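Local atomic coordinates of transcriptional regulator, TetR family (Agrobacterium tumefaciens, PDB entry 2G7S), a protein that probably binds operator DNA as a dimeric TetR-family transcriptional regulator whose DNA affinity may respond to a small ligand. Residues N27-Y31 with A32-Q36; C106-L109 with A110-P114. All blocks are in the same frame, centred on the assembly; numbering follows the deposited sequence.

Contact 1: residues N27-Y31 with A32-Q36; sequences NSFSY and ADISQ
A capping box made by Ser30 and Asp33 opens helix 31-38, the first helix of the helix-turn-helix in the probable DNA-binding domain of this TetR-family protein. Ser30 is the N-cap. Ser30 OG, placed between backbone N and carbonyl carbon (chi1 55°), accepts from Asp33 N at 3.2 Å. The return bond runs from Ser30 N to Asp33 OD2 at 3.0 Å, with the donor well above the carboxylate plane. A water donates both to Asp33 OD2 and to Ser28 O, tying the carboxylate to the approaching loop as well. The first helical turn then takes over: Ile34 N gives a hydrogen bond to Ser30 O, and Ser35 N one to Tyr31 O at 2.9 Å. Beside the cap lies an apolar cluster facing helices 6-24, 42-48 and 52-77, where Ile34 touches Cys16, Ile45 and Leu55. Phe29, on the loop, also makes a cation-pi contact with Lys52. Tyr31 and Ile34 lie alongside each other and point the same way, with Tyr31 CD1 4.2 Å from Ile34 CD1. Ile34 CD1 also meets the Phe29 ring at its edge, near the ring plane, 4.0 Å from Phe29 CE1.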
loop_
_atom_site.group_PDB
_atom_site.type_symbol
_atom_site.label_atom_id
_atom_site.label_comp_id
_atom_site.label_asym_id
_atom_site.label_seq_id
_atom_site.Cartn_x
_atom_site.Cartn_y
_atom_site.Cartn_z
ATOM N N ASN A 27 -10.691 -9.712 3.903
ATOM C CA ASN A 27 -11.478 -10.745 3.210
ATOM C C ASN A 27 -10.680 -11.983 2.897
ATOM O O ASN A 27 -11.150 -12.869 2.154
ATOM C CB ASN A 27 -12.128 -10.155 1.959
ATOM C CG ASN A 27 -13.314 -9.278 2.293
ATOM O OD1 ASN A 27 -14.270 -9.777 2.898
ATOM N ND2 ASN A 27 -13.266 -7.984 1.933
ATOM N N SER A 28 -9.465 -12.059 3.416
ATOM C CA SER A 28 -8.598 -13.192 3.078
ATOM C C SER A 28 -8.690 -14.317 4.102
ATOM O O SER A 28 -7.957 -15.319 3.946
ATOM C CB SER A 28 -7.154 -12.741 3.073
ATOM O OG SER A 28 -6.621 -12.398 4.340
ATOM N N PHE A 29 -9.467 -14.146 5.170
ATOM C CA PHE A 29 -9.630 -15.208 6.189
ATOM C C PHE A 29 -11.070 -15.300 6.613
ATOM O O PHE A 29 -11.837 -14.351 6.450
ATOM C CB PHE A 29 -8.701 -14.983 7.385
ATOM C CG PHE A 29 -9.120 -13.850 8.245
ATOM C CD1 PHE A 29 -9.857 -14.121 9.393
ATOM C CD2 PHE A 29 -8.888 -12.488 7.904
ATOM C CE1 PHE A 29 -10.337 -13.124 10.233
ATOM C CE2 PHE A 29 -9.404 -11.498 8.733
ATOM C CZ PHE A 29 -10.095 -11.766 9.896
ATOM N N SER A 30 -11.417 -16.483 7.147
ATOM C CA SER A 30 -12.768 -16.756 7.579
ATOM C C SER A 30 -12.692 -17.260 9.033
ATOM O O SER A 30 -11.615 -17.650 9.559
ATOM C CB SER A 30 -13.392 -17.913 6.809
ATOM O OG SER A 30 -12.574 -19.065 6.907
ATOM N N TYR A 31 -13.862 -17.364 9.649
ATOM C CA TYR A 31 -13.893 -18.035 10.968
ATOM C C TYR A 31 -13.460 -19.488 10.844
ATOM O O TYR A 31 -12.819 -20.002 11.775
ATOM C CB TYR A 31 -15.317 -17.974 11.577
ATOM C CG TYR A 31 -15.648 -16.666 12.226
ATOM C CD1 TYR A 31 -14.892 -15.494 11.952
ATOM C CD2 TYR A 31 -16.672 -16.579 13.176
ATOM C CE1 TYR A 31 -15.225 -14.293 12.571
ATOM C CE2 TYR A 31 -16.995 -15.383 13.820
ATOM C CZ TYR A 31 -16.269 -14.242 13.500
ATOM O OH TYR A 31 -16.564 -13.082 14.137
ATOM N N ALA A 32 -13.715 -20.135 9.691
ATOM C CA ALA A 32 -13.191 -21.530 9.549
ATOM C C ALA A 32 -11.644 -21.612 9.679
ATOM O O ALA A 32 -11.045 -22.584 10.206
ATOM C CB ALA A 32 -13.627 -22.169 8.248
ATOM N N ASP A 33 -10.960 -20.578 9.168
ATOM C CA ASP A 33 -9.511 -20.575 9.226
ATOM C C ASP A 33 -9.097 -20.394 10.679
ATOM O O ASP A 33 -8.120 -21.029 11.141
ATOM C CB ASP A 33 -8.978 -19.353 8.420
ATOM C CG ASP A 33 -9.176 -19.490 6.917
ATOM O OD1 ASP A 33 -9.267 -20.656 6.401
ATOM O OD2 ASP A 33 -9.281 -18.445 6.260
ATOM N N ILE A 34 -9.800 -19.518 11.398
ATOM C CA ILE A 34 -9.484 -19.339 12.829
ATOM C C ILE A 34 -9.713 -20.667 13.588
ATOM O O ILE A 34 -8.873 -21.060 14.407
ATOM C CB ILE A 34 -10.358 -18.240 13.459
ATOM C CG1 ILE A 34 -9.960 -16.876 12.819
ATOM C CG2 ILE A 34 -10.095 -18.178 14.956
ATOM C CD1 ILE A 34 -10.889 -15.730 13.189
ATOM N N SER A 35 -10.802 -21.368 13.280
ATOM C CA SER A 35 -10.997 -22.691 13.925
ATOM C C SER A 35 -9.880 -23.670 13.622
ATOM O O SER A 35 -9.450 -24.433 14.508
ATOM C CB SER A 35 -12.311 -23.291 13.462
ATOM O OG SER A 35 -13.384 -22.534 13.930
ATOM N N GLN A 36 -9.402 -23.656 12.384
ATOM C CA GLN A 36 -8.305 -24.514 12.007
ATOM C C GLN A 36 -6.978 -24.297 12.788
ATOM O O GLN A 36 -6.192 -25.247 13.061
ATOM C CB GLN A 36 -8.087 -24.336 10.515
ATOM C CG GLN A 36 -7.061 -25.218 9.985
ATOM C CD GLN A 36 -7.244 -25.521 8.495
ATOM O OE1 GLN A 36 -6.731 -26.508 8.054
ATOM N NE2 GLN A 36 -7.909 -24.612 7.702
HETATM O O HOH W 1 -6.937 -18.223 4.766
#

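Contact 2: residues C106-L109 with A110-P114; sequences CALL and ASEIP
Ser111 N donates a hydrogen bond to Leu108 O at 3.1 Å near the end of helix 105-110, approaching from above the carbonyl plane, 58° out of it. In the conformer described here, one of two, Ser111 OG also donates to Leu108 O at 2.7 Å, in the carbonyl plane. In that conformer the hydroxyl can fold back onto the helix because OG sits between the backbone N and carbonyl carbon of its own residue (chi1 68°). One residue further on, Glu112 N donates to Leu109 O at 2.9 Å. These two i to i+3 backbone bonds follow the i to i+4 bond from Ala110 N to Cys106 O at 2.8 Å, so the hydrogen-bond spacing shortens, and a type I turn from Ala110 to Ile113 leads the chain out. The Leu109 and Glu112 side chains cross at a slant, bringing the methyl Leu109 CD2 to 3.4 Å from Glu112 OE1. That carboxylate oxygen accepts a hydrogen bond from Tyr26 N, which holds the glutamate toward the N-terminal part of the chain. Farther out, Leu109 packs on Val60 of helix 52-77 and Val124 of helix 118-144, while Ala107 meets His166 of helix 154-173. From the second subunit, Arg173 hydrogen-bonds to Ser111 O, and Leu170 packs on Ala110, placing this segment at the dimer interface.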
loop_
_atom_site.group_PDB
_atom_site.type_symbol
_atom_site.label_atom_id
_atom_site.label_comp_id
_atom_site.label_asym_id
_atom_site.label_seq_id
_atom_site.Cartn_x
_atom_site.Cartn_y
_atom_site.Cartn_z
ATOM N N CYS A 106 -2.697 -1.828 9.686
ATOM C CA CYS A 106 -3.529 -0.684 9.282
ATOM C C CYS A 106 -3.164 -0.256 7.861
ATOM O O CYS A 106 -4.047 0.117 7.085
ATOM C CB CYS A 106 -3.380 0.479 10.223
ATOM S SG CYS A 106 -4.210 0.084 11.802
ATOM N N ALA A 107 -1.876 -0.312 7.484
ATOM C CA ALA A 107 -1.547 0.051 6.128
ATOM C C ALA A 107 -2.231 -0.922 5.141
ATOM O O ALA A 107 -2.656 -0.539 4.036
ATOM C CB ALA A 107 -0.000 0.055 5.946
ATOM N N LEU A 108 -2.252 -2.214 5.493
ATOM C CA LEU A 108 -2.850 -3.189 4.609
ATOM C C LEU A 108 -4.351 -2.913 4.497
ATOM O O LEU A 108 -4.925 -2.907 3.402
ATOM C CB LEU A 108 -2.523 -4.669 5.095
ATOM C CG LEU A 108 -2.469 -5.747 3.946
ATOM C CD1 LEU A 108 -1.848 -7.038 4.462
ATOM C CD2 LEU A 108 -3.725 -6.025 3.189
ATOM N N LEU A 109 -5.013 -2.780 5.653
ATOM C CA LEU A 109 -6.461 -2.549 5.603
ATOM C C LEU A 109 -6.770 -1.245 4.849
ATOM O O LEU A 109 -7.832 -1.164 4.252
ATOM C CB LEU A 109 -7.031 -2.476 7.011
ATOM C CG LEU A 109 -7.111 -3.835 7.731
ATOM C CD1 LEU A 109 -7.410 -3.644 9.222
ATOM C CD2 LEU A 109 -8.198 -4.775 7.127
ATOM N N ALA A 110 -5.892 -0.236 4.954
ATOM C CA ALA A 110 -6.222 1.009 4.264
ATOM C C ALA A 110 -6.412 0.803 2.776
ATOM O O ALA A 110 -7.179 1.533 2.158
ATOM C CB ALA A 110 -5.101 2.039 4.518
ATOM N N SER A 111 -5.725 -0.175 2.173
ATOM C CA SER A 111 -5.866 -0.347 0.734
ATOM C C SER A 111 -7.218 -0.904 0.371
ATOM O O SER A 111 -7.552 -0.958 -0.816
ATOM C CB SER A 111 -4.830 -1.320 0.210
ATOM O OG SER A 111 -5.090 -2.639 0.698
ATOM N N GLU A 112 -7.951 -1.369 1.375
ATOM C CA GLU A 112 -9.279 -2.002 1.106
ATOM C C GLU A 112 -10.436 -1.159 1.654
ATOM O O GLU A 112 -11.584 -1.652 1.738
ATOM C CB GLU A 112 -9.371 -3.342 1.834
ATOM C CG GLU A 112 -8.300 -4.200 1.752
ATOM C CD GLU A 112 -8.431 -5.459 2.631
ATOM O OE1 GLU A 112 -8.611 -5.505 3.870
ATOM O OE2 GLU A 112 -8.055 -6.412 2.044
ATOM N N ILE A 113 -10.144 0.070 2.117
ATOM C CA ILE A 113 -11.199 0.884 2.757
ATOM C C ILE A 113 -12.583 0.849 2.115
ATOM O O ILE A 113 -13.584 0.733 2.825
ATOM C CB ILE A 113 -10.682 2.319 3.038
ATOM C CG1 ILE A 113 -9.838 2.249 4.354
ATOM C CG2 ILE A 113 -11.821 3.318 3.145
ATOM C CD1 ILE A 113 -9.052 3.516 4.655
ATOM N N PRO A 114 -12.665 0.969 0.792
ATOM C CA PRO A 114 -14.037 1.062 0.194
ATOM C C PRO A 114 -14.931 -0.157 0.499
ATOM O O PRO A 114 -16.155 -0.024 0.414
ATOM C CB PRO A 114 -13.758 1.094 -1.330
ATOM C CG PRO A 114 -12.419 1.877 -1.410
ATOM C CD PRO A 114 -11.596 1.239 -0.225
#

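Contact 1 comes first along the chain, at the start of helix 31-38 in the N-terminal TetR-family region; contact 2 follows in the C-terminal region, around the end of helix 105-110. Their centres lie about 19 Å apart and their nearest atoms about 5 Å, without touching. Helix 52-77 bridges them: Lys52, Leu55 and Val56 pack against contact 1, and Val60 and Tyr63 against contact 2. They are also joined directly: Tyr26 N, hydrogen-bonded to Glu112 OE1, belongs to the residue just before segment 27-31. Both contacts also reach the second subunit. This arrangement is consistent with the TetR-family scheme, in which changes in the C-terminal domain are relayed to the DNA-binding domains of the dimer.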